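Local coordinates for protein hypothetical sugar kinase (Cytophaga hutchinsonii, PDB 3R8E) that probably phosphorylates a sugar with ATP, as a putative sugar kinase of the ROK family with a ribonuclease H-like fold, at residues I21-L35 against F70-W84. Residues are numbered along the deposited sequence; the frame is centred on the assembly and turned at random. Where two conformers were deposited one is given.
Sequences ILGIDVGGTSVKFGL and FLKQYPIVKGVGIGW
Leu35 ends in two methyls that do different jobs: Leu35 CD2 sits over a face of the Tyr74 ring, 3.5 Å from Tyr74 CD1, while Leu35 CD1 meets the edge of the Phe70 ring near its plane and also touches Val77 CG2. Leu22 takes a face of the same phenyl. With CG anti to the backbone N (chi1 171°), the branch turns toward Phe70 and Leu22 CD1 comes to 3.9 Å from the centre of the Phe70 ring, 20° off the normal. Phe33 slides past Phe70 in the opposite direction, their planes inclined at 41° and CD2 meeting CD2 at 3.6 Å. Phe70, in the last turn of helix 59-73, is thus wedged among three residues of the hairpin strands 21-25 and 30-36. Replacing Tyr74 with a serine would probably leave Leu35 CD2 without its aromatic cover and open a gap where the helix turns toward strand 79-84.

Beyond that turn, strand 79-84 runs parallel to 21-25, joined by five backbone hydrogen bonds from Leu22 N to Gly79 O through Val26 N to Gly83 O; the straightest, Gly83 N to Ile24 O, measures 2.9 Å. Leu22 lies side by side with Val80, and Ile24 with Ile82, on the face toward helix 59-73, whose Ile67 touches Ile24. At the far end Val26 CG2 stands over the six-membered ring of Trp84, 4.3 Å from its centre, and touches Ile82 CG2 at 3.7 Å. On the reverse face Gly81 and Gly83 bring no side chains, and Asp25 points there.

Strands 21-25, 30-36 and 45-49 run antiparallel in turn, and helix 59-73 then leads into strand 79-84, parallel to the first: this is the beta-beta-beta-alpha-beta start of the ribonuclease H-like fold, consistent with the N-terminal domain of ROK-family sugar kinases.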
ATOM      1  N   ILE A  21     -27.175   5.666  18.606  1.00 37.63           N
ATOM      2  CA  ILE A  21     -26.239   4.537  18.630  1.00 34.46           C
ATOM      3  C   ILE A  21     -25.102   4.836  19.621  1.00 34.40           C
ATOM      4  O   ILE A  21     -24.636   5.975  19.690  1.00 34.38           O
ATOM      5  CB  ILE A  21     -25.705   4.261  17.187  1.00 36.03           C
ATOM      6  CG1 ILE A  21     -26.844   3.786  16.249  1.00 37.15           C
ATOM      7  CG2 ILE A  21     -24.543   3.246  17.182  1.00 34.09           C
ATOM      8  CD1 ILE A  21     -26.638   4.102  14.766  1.00 44.31           C
ATOM      9  N   LEU A  22     -24.661   3.814  20.382  1.00 27.54           N
ATOM     10  CA  LEU A  22     -23.540   3.959  21.302  1.00 25.49           C
ATOM     11  C   LEU A  22     -22.237   3.689  20.555  1.00 25.91           C
ATOM     12  O   LEU A  22     -22.051   2.607  20.004  1.00 24.21           O
ATOM     13  CB  LEU A  22     -23.673   3.025  22.530  1.00 26.51           C
ATOM     14  CG  LEU A  22     -22.463   2.908  23.487  1.00 30.57           C
ATOM     15  CD1 LEU A  22     -22.054   4.264  24.073  1.00 30.90           C
ATOM     16  CD2 LEU A  22     -22.755   1.925  24.613  1.00 33.29           C
ATOM     17  N   GLY A  23     -21.367   4.690  20.533  1.00 21.36           N
ATOM     18  CA  GLY A  23     -20.042   4.587  19.938  1.00 19.77           C
ATOM     19  C   GLY A  23     -19.019   4.514  21.049  1.00 24.38           C
ATOM     20  O   GLY A  23     -19.140   5.221  22.059  1.00 24.15           O
ATOM     21  N   ILE A  24     -18.048   3.609  20.905  1.00 22.32           N
ATOM     22  CA  ILE A  24     -16.990   3.404  21.891  1.00 22.84           C
ATOM     23  C   ILE A  24     -15.647   3.480  21.180  1.00 25.35           C
ATOM     24  O   ILE A  24     -15.450   2.793  20.186  1.00 23.37           O
ATOM     25  CB  ILE A  24     -17.164   2.066  22.672  1.00 27.31           C
ATOM     26  CG1 ILE A  24     -18.489   2.047  23.466  1.00 28.97           C
ATOM     27  CG2 ILE A  24     -15.972   1.812  23.608  1.00 28.62           C
ATOM     28  CD1 ILE A  24     -18.911   0.701  23.961  1.00 33.95           C
ATOM     29  N   ASP A  25     -14.743   4.333  21.674  1.00 23.93           N
ATOM     30  CA  ASP A  25     -13.397   4.458  21.121  1.00 23.63           C
ATOM     31  C   ASP A  25     -12.396   4.047  22.205  1.00 28.54           C
ATOM     32  O   ASP A  25     -12.075   4.833  23.101  1.00 28.42           O
ATOM     33  CB  ASP A  25     -13.116   5.869  20.580  1.00 24.92           C
ATOM     34  CG  ASP A  25     -11.768   6.011  19.888  1.00 33.00           C
ATOM     35  OD1 ASP A  25     -11.157   4.973  19.555  1.00 34.85           O
ATOM     36  OD2 ASP A  25     -11.323   7.160  19.682  1.00 33.72           O
ATOM     37  N   VAL A  26     -11.922   2.803  22.112  1.00 27.10           N
ATOM     38  CA  VAL A  26     -10.979   2.204  23.060  1.00 28.15           C
ATOM     39  C   VAL A  26      -9.574   2.736  22.756  1.00 33.03           C
ATOM     40  O   VAL A  26      -9.160   2.754  21.597  1.00 31.54           O
ATOM     41  CB  VAL A  26     -11.055   0.648  23.010  1.00 32.12           C
ATOM     42  CG1 VAL A  26     -10.024  -0.011  23.924  1.00 32.84           C
ATOM     43  CG2 VAL A  26     -12.456   0.144  23.342  1.00 32.47           C
ATOM     44  N   GLY A  27      -8.924   3.301  23.782  0.50 30.40           N
ATOM     45  CA  GLY A  27      -7.599   3.917  23.679  0.50 29.61           C
ATOM     46  C   GLY A  27      -6.627   3.570  24.795  0.50 33.33           C
ATOM     47  O   GLY A  27      -7.037   3.112  25.864  0.50 32.86           O
ATOM     48  N   GLY A  28      -5.339   3.815  24.535  0.50 29.66           N
ATOM     49  CA  GLY A  28      -4.226   3.521  25.438  0.50 30.39           C
ATOM     50  C   GLY A  28      -4.165   4.308  26.733  0.50 35.16           C
ATOM     51  O   GLY A  28      -3.776   3.755  27.767  0.50 36.38           O
ATOM     52  N   THR A  29      -4.512   5.608  26.685  0.50 30.72           N
ATOM     53  CA  THR A  29      -4.499   6.505  27.848  0.50 31.26           C
ATOM     54  C   THR A  29      -5.930   6.705  28.381  0.50 34.94           C
ATOM     55  O   THR A  29      -6.128   6.718  29.599  0.50 35.69           O
ATOM     56  CB  THR A  29      -3.826   7.850  27.493  0.50 40.14           C
ATOM     57  OG1 THR A  29      -2.626   7.609  26.757  0.50 39.04           O
ATOM     58  CG2 THR A  29      -3.505   8.693  28.725  0.50 41.02           C
ATOM     59  N   SER A  30      -6.916   6.861  27.471  0.50 30.36           N
ATOM     60  CA  SER A  30      -8.320   7.064  27.836  0.50 30.76           C
ATOM     61  C   SER A  30      -9.275   6.279  26.930  0.50 33.68           C
ATOM     62  O   SER A  30      -8.996   6.106  25.745  0.50 31.65           O
ATOM     63  CB  SER A  30      -8.674   8.548  27.800  0.50 34.35           C
ATOM     64  OG  SER A  30      -8.492   9.102  26.508  0.50 42.54           O
ATOM     65  N   VAL A  31     -10.395   5.794  27.507  0.50 31.67           N
ATOM     66  CA  VAL A  31     -11.461   5.054  26.810  0.50 30.77           C
ATOM     67  C   VAL A  31     -12.649   6.007  26.700  0.50 34.88           C
ATOM     68  O   VAL A  31     -12.949   6.716  27.665  0.50 35.14           O
ATOM     69  CB  VAL A  31     -11.836   3.708  27.491  0.50 34.91           C
ATOM     70  CG1 VAL A  31     -12.862   2.936  26.660  0.50 33.87           C
ATOM     71  CG2 VAL A  31     -10.600   2.846  27.735  0.50 34.88           C
ATOM     72  N   LYS A  32     -13.316   6.042  25.533  1.00 30.88           N
ATOM     73  CA  LYS A  32     -14.390   7.022  25.309  1.00 30.76           C
ATOM     74  C   LYS A  32     -15.713   6.379  24.880  1.00 33.14           C
ATOM     75  O   LYS A  32     -15.745   5.525  23.996  1.00 31.35           O
ATOM     76  CB  LYS A  32     -13.967   8.060  24.258  1.00 32.74           C
ATOM     77  CG  LYS A  32     -12.897   9.043  24.720  1.00 47.37           C
ATOM     78  CD  LYS A  32     -11.888   9.366  23.612  1.00 55.23           C
ATOM     79  CE  LYS A  32     -12.196  10.634  22.843  1.00 67.27           C
ATOM     80  NZ  LYS A  32     -13.243  10.425  21.807  1.00 75.04           N
ATOM     81  N   PHE A  33     -16.805   6.843  25.500  1.00 29.52           N
ATOM     82  CA  PHE A  33     -18.193   6.442  25.273  1.00 29.01           C
ATOM     83  C   PHE A  33     -19.000   7.650  24.838  1.00 31.18           C
ATOM     84  O   PHE A  33     -18.779   8.748  25.353  1.00 30.59           O
ATOM     85  CB  PHE A  33     -18.801   5.884  26.574  1.00 32.28           C
ATOM     86  CG  PHE A  33     -18.599   4.417  26.873  1.00 34.05           C
ATOM     87  CD1 PHE A  33     -17.322   3.889  27.022  1.00 37.02           C
ATOM     88  CD2 PHE A  33     -19.688   3.582  27.096  1.00 36.90           C
ATOM     89  CE1 PHE A  33     -17.140   2.542  27.348  1.00 37.91           C
ATOM     90  CE2 PHE A  33     -19.502   2.235  27.421  1.00 39.85           C
ATOM     91  CZ  PHE A  33     -18.231   1.725  27.540  1.00 37.34           C
ATOM     92  N   GLY A  34     -19.944   7.448  23.931  1.00 26.96           N
ATOM     93  CA  GLY A  34     -20.808   8.537  23.494  1.00 26.55           C
ATOM     94  C   GLY A  34     -22.008   8.096  22.693  1.00 28.79           C
ATOM     95  O   GLY A  34     -21.927   7.148  21.906  1.00 26.44           O
ATOM     96  N   LEU A  35     -23.127   8.799  22.885  1.00 27.36           N
ATOM     97  CA  LEU A  35     -24.344   8.537  22.132  1.00 28.73           C
ATOM     98  C   LEU A  35     -24.307   9.400  20.885  1.00 31.58           C
ATOM     99  O   LEU A  35     -24.209  10.624  20.985  1.00 32.38           O
ATOM    100  CB  LEU A  35     -25.590   8.802  22.983  1.00 30.88           C
ATOM    101  CG  LEU A  35     -26.682   7.742  22.892  1.00 37.56           C
ATOM    102  CD1 LEU A  35     -26.212   6.406  23.454  1.00 38.06           C
ATOM    103  CD2 LEU A  35     -27.923   8.189  23.622  1.00 42.17           C
ATOM    104  N   PHE A  70     -24.684   2.247  30.442  0.50 34.54           N
ATOM    105  CA  PHE A  70     -25.139   3.088  29.332  0.50 34.00           C
ATOM    106  C   PHE A  70     -26.496   2.635  28.766  0.50 37.74           C
ATOM    107  O   PHE A  70     -27.369   3.484  28.591  0.50 36.92           O
ATOM    108  CB  PHE A  70     -24.089   3.134  28.208  0.50 34.36           C
ATOM    109  CG  PHE A  70     -23.685   4.528  27.787  0.50 35.80           C
ATOM    110  CD1 PHE A  70     -24.369   5.192  26.774  0.50 38.93           C
ATOM    111  CD2 PHE A  70     -22.618   5.176  28.398  0.50 38.44           C
ATOM    112  CE1 PHE A  70     -23.990   6.480  26.380  0.50 39.34           C
ATOM    113  CE2 PHE A  70     -22.244   6.467  28.006  0.50 40.79           C
ATOM    114  CZ  PHE A  70     -22.929   7.108  26.997  0.50 38.34           C
ATOM    115  N   LEU A  71     -26.680   1.318  28.480  1.00 35.04           N
ATOM    116  CA  LEU A  71     -27.944   0.788  27.932  1.00 36.16           C
ATOM    117  C   LEU A  71     -29.104   0.942  28.931  1.00 41.34           C
ATOM    118  O   LEU A  71     -30.250   1.036  28.497  1.00 43.12           O
ATOM    119  CB  LEU A  71     -27.835  -0.688  27.515  1.00 36.14           C
ATOM    120  CG  LEU A  71     -26.858  -1.064  26.399  1.00 39.23           C
ATOM    121  CD1 LEU A  71     -26.692  -2.556  26.343  1.00 40.04           C
ATOM    122  CD2 LEU A  71     -27.265  -0.491  25.053  1.00 40.23           C
ATOM    123  N   LYS A  72     -28.806   0.955  30.256  1.00 37.99           N
ATOM    124  CA  LYS A  72     -29.784   1.154  31.335  1.00 39.44           C
ATOM    125  C   LYS A  72     -30.338   2.586  31.292  1.00 42.19           C
ATOM    126  O   LYS A  72     -31.527   2.793  31.541  1.00 42.32           O
ATOM    127  CB  LYS A  72     -29.158   0.875  32.715  1.00 42.43           C
ATOM    128  CG  LYS A  72     -29.090  -0.601  33.074  1.00 52.35           C
ATOM    129  CD  LYS A  72     -28.612  -0.825  34.503  1.00 60.41           C
ATOM    130  CE  LYS A  72     -28.615  -2.288  34.876  1.00 72.84           C
ATOM    131  NZ  LYS A  72     -27.483  -3.031  34.260  1.00 83.54           N
ATOM    132  N   GLN A  73     -29.461   3.562  30.962  1.00 38.37           N
ATOM    133  CA  GLN A  73     -29.770   4.991  30.825  1.00 38.52           C
ATOM    134  C   GLN A  73     -30.527   5.295  29.531  1.00 41.18           C
ATOM    135  O   GLN A  73     -31.322   6.237  29.493  1.00 40.97           O
ATOM    136  CB  GLN A  73     -28.473   5.822  30.824  1.00 38.81           C
ATOM    137  CG  GLN A  73     -27.769   5.916  32.162  1.00 54.83           C
ATOM    138  CD  GLN A  73     -26.450   6.636  32.037  1.00 70.80           C
ATOM    139  OE1 GLN A  73     -25.440   6.066  31.619  1.00 66.01           O
ATOM    140  NE2 GLN A  73     -26.420   7.901  32.414  1.00 62.68           N
ATOM    141  N   TYR A  74     -30.225   4.539  28.458  1.00 36.69           N
ATOM    142  CA  TYR A  74     -30.808   4.725  27.129  1.00 36.10           C
ATOM    143  C   TYR A  74     -31.378   3.394  26.623  1.00 40.85           C
ATOM    144  O   TYR A  74     -30.688   2.654  25.907  1.00 38.56           O
ATOM    145  CB  TYR A  74     -29.747   5.297  26.162  1.00 35.68           C
ATOM    146  CG  TYR A  74     -29.096   6.561  26.678  1.00 37.61           C
ATOM    147  CD1 TYR A  74     -29.748   7.787  26.594  1.00 40.14           C
ATOM    148  CD2 TYR A  74     -27.841   6.527  27.279  1.00 37.75           C
ATOM    149  CE1 TYR A  74     -29.161   8.952  27.083  1.00 41.78           C
ATOM    150  CE2 TYR A  74     -27.253   7.683  27.787  1.00 38.59           C
ATOM    151  CZ  TYR A  74     -27.911   8.896  27.674  1.00 46.28           C
ATOM    152  OH  TYR A  74     -27.343  10.041  28.170  1.00 48.32           O
ATOM    153  N   PRO A  75     -32.639   3.068  27.006  1.00 40.82           N
ATOM    154  CA  PRO A  75     -33.217   1.769  26.621  1.00 41.87           C
ATOM    155  C   PRO A  75     -33.611   1.652  25.145  1.00 46.37           C
ATOM    156  O   PRO A  75     -33.892   0.542  24.695  1.00 46.92           O
ATOM    157  CB  PRO A  75     -34.455   1.654  27.519  1.00 45.79           C
ATOM    158  CG  PRO A  75     -34.331   2.741  28.537  1.00 50.32           C
ATOM    159  CD  PRO A  75     -33.567   3.819  27.872  1.00 43.91           C
ATOM    160  N   ILE A  76     -33.633   2.771  24.400  1.00 42.79           N
ATOM    161  CA  ILE A  76     -33.994   2.787  22.976  1.00 42.72           C
ATOM    162  C   ILE A  76     -32.794   2.444  22.076  1.00 44.92           C
ATOM    163  O   ILE A  76     -32.996   2.180  20.887  1.00 44.74           O
ATOM    164  CB  ILE A  76     -34.655   4.123  22.539  1.00 46.54           C
ATOM    165  CG1 ILE A  76     -33.796   5.361  22.905  1.00 46.43           C
ATOM    166  CG2 ILE A  76     -36.073   4.221  23.095  1.00 49.54           C
ATOM    167  CD1 ILE A  76     -33.038   5.991  21.742  1.00 49.97           C
ATOM    168  N   VAL A  77     -31.559   2.473  22.629  1.00 39.99           N
ATOM    169  CA  VAL A  77     -30.327   2.147  21.893  1.00 37.94           C
ATOM    170  C   VAL A  77     -30.401   0.675  21.457  1.00 42.34           C
ATOM    171  O   VAL A  77     -30.671  -0.203  22.282  1.00 42.25           O
ATOM    172  CB  VAL A  77     -29.044   2.470  22.715  1.00 40.80           C
ATOM    173  CG1 VAL A  77     -27.787   1.873  22.076  1.00 38.88           C
ATOM    174  CG2 VAL A  77     -28.882   3.973  22.887  1.00 40.21           C
ATOM    175  N   LYS A  78     -30.200   0.432  20.146  1.00 38.29           N
ATOM    176  CA  LYS A  78     -30.277  -0.895  19.534  1.00 38.49           C
ATOM    177  C   LYS A  78     -28.934  -1.339  18.938  1.00 40.68           C
ATOM    178  O   LYS A  78     -28.808  -2.493  18.522  1.00 40.83           O
ATOM    179  CB  LYS A  78     -31.363  -0.905  18.443  1.00 41.75           C
ATOM    180  CG  LYS A  78     -32.784  -0.909  18.995  1.00 57.43           C
ATOM    181  CD  LYS A  78     -33.807  -0.549  17.921  1.00 68.57           C
ATOM    182  CE  LYS A  78     -35.233  -0.615  18.425  1.00 80.36           C
ATOM    183  NZ  LYS A  78     -35.547   0.477  19.385  1.00 88.09           N
ATOM    184  N   GLY A  79     -27.955  -0.434  18.908  1.00 34.86           N
ATOM    185  CA  GLY A  79     -26.637  -0.723  18.348  1.00 32.30           C
ATOM    186  C   GLY A  79     -25.462  -0.154  19.114  1.00 32.67           C
ATOM    187  O   GLY A  79     -25.541   0.958  19.653  1.00 30.80           O
ATOM    188  N   VAL A  80     -24.351  -0.921  19.149  1.00 27.57           N
ATOM    189  CA  VAL A  80     -23.103  -0.539  19.815  1.00 25.70           C
ATOM    190  C   VAL A  80     -21.921  -0.840  18.886  1.00 27.81           C
ATOM    191  O   VAL A  80     -21.658  -2.008  18.594  1.00 27.63           O
ATOM    192  CB  VAL A  80     -22.914  -1.217  21.206  1.00 29.48           C
ATOM    193  CG1 VAL A  80     -21.573  -0.845  21.829  1.00 27.95           C
ATOM    194  CG2 VAL A  80     -24.054  -0.887  22.171  1.00 30.47           C
ATOM    195  N   GLY A  81     -21.225   0.214  18.456  1.00 22.60           N
ATOM    196  CA  GLY A  81     -20.033   0.112  17.617  1.00 20.99           C
ATOM    197  C   GLY A  81     -18.795   0.403  18.436  1.00 23.28           C
ATOM    198  O   GLY A  81     -18.776   1.377  19.193  1.00 22.07           O
ATOM    199  N   ILE A  82     -17.746  -0.443  18.312  1.00 21.08           N
ATOM    200  CA  ILE A  82     -16.534  -0.275  19.121  1.00 21.15           C
ATOM    201  C   ILE A  82     -15.283  -0.270  18.243  1.00 21.98           C
ATOM    202  O   ILE A  82     -15.097  -1.186  17.446  1.00 21.19           O
ATOM    203  CB  ILE A  82     -16.418  -1.363  20.238  1.00 25.52           C
ATOM    204  CG1 ILE A  82     -17.731  -1.519  21.041  1.00 27.27           C
ATOM    205  CG2 ILE A  82     -15.242  -1.065  21.171  1.00 27.29           C
ATOM    206  CD1 ILE A  82     -18.052  -2.969  21.498  1.00 32.78           C
ATOM    207  N   GLY A  83     -14.457   0.766  18.412  1.00 18.06           N
ATOM    208  CA  GLY A  83     -13.177   0.918  17.719  1.00 17.76           C
ATOM    209  C   GLY A  83     -12.059   0.452  18.631  1.00 23.11           C
ATOM    210  O   GLY A  83     -12.059   0.786  19.818  1.00 22.25           O
ATOM    211  N   TRP A  84     -11.106  -0.330  18.100  1.00 22.04           N
ATOM    212  CA  TRP A  84     -10.044  -0.924  18.914  1.00 23.62           C
ATOM    213  C   TRP A  84      -8.615  -0.474  18.513  1.00 27.43           C
ATOM    214  O   TRP A  84      -8.333  -0.392  17.309  1.00 25.32           O
ATOM    215  CB  TRP A  84     -10.146  -2.448  18.839  1.00 23.38           C
ATOM    216  CG  TRP A  84     -11.437  -2.993  19.373  1.00 25.36           C
ATOM    217  CD1 TRP A  84     -12.592  -3.209  18.679  1.00 28.21           C
ATOM    218  CD2 TRP A  84     -11.692  -3.411  20.718  1.00 26.51           C
ATOM    219  NE1 TRP A  84     -13.561  -3.715  19.520  1.00 28.76           N
ATOM    220  CE2 TRP A  84     -13.031  -3.860  20.773  1.00 31.01           C
ATOM    221  CE3 TRP A  84     -10.925  -3.430  21.891  1.00 28.49           C
ATOM    222  CZ2 TRP A  84     -13.605  -4.356  21.948  1.00 31.59           C
ATOM    223  CZ3 TRP A  84     -11.490  -3.937  23.052  1.00 31.26           C
ATOM    224  CH2 TRP A  84     -12.816  -4.387  23.073  1.00 32.37           C
TER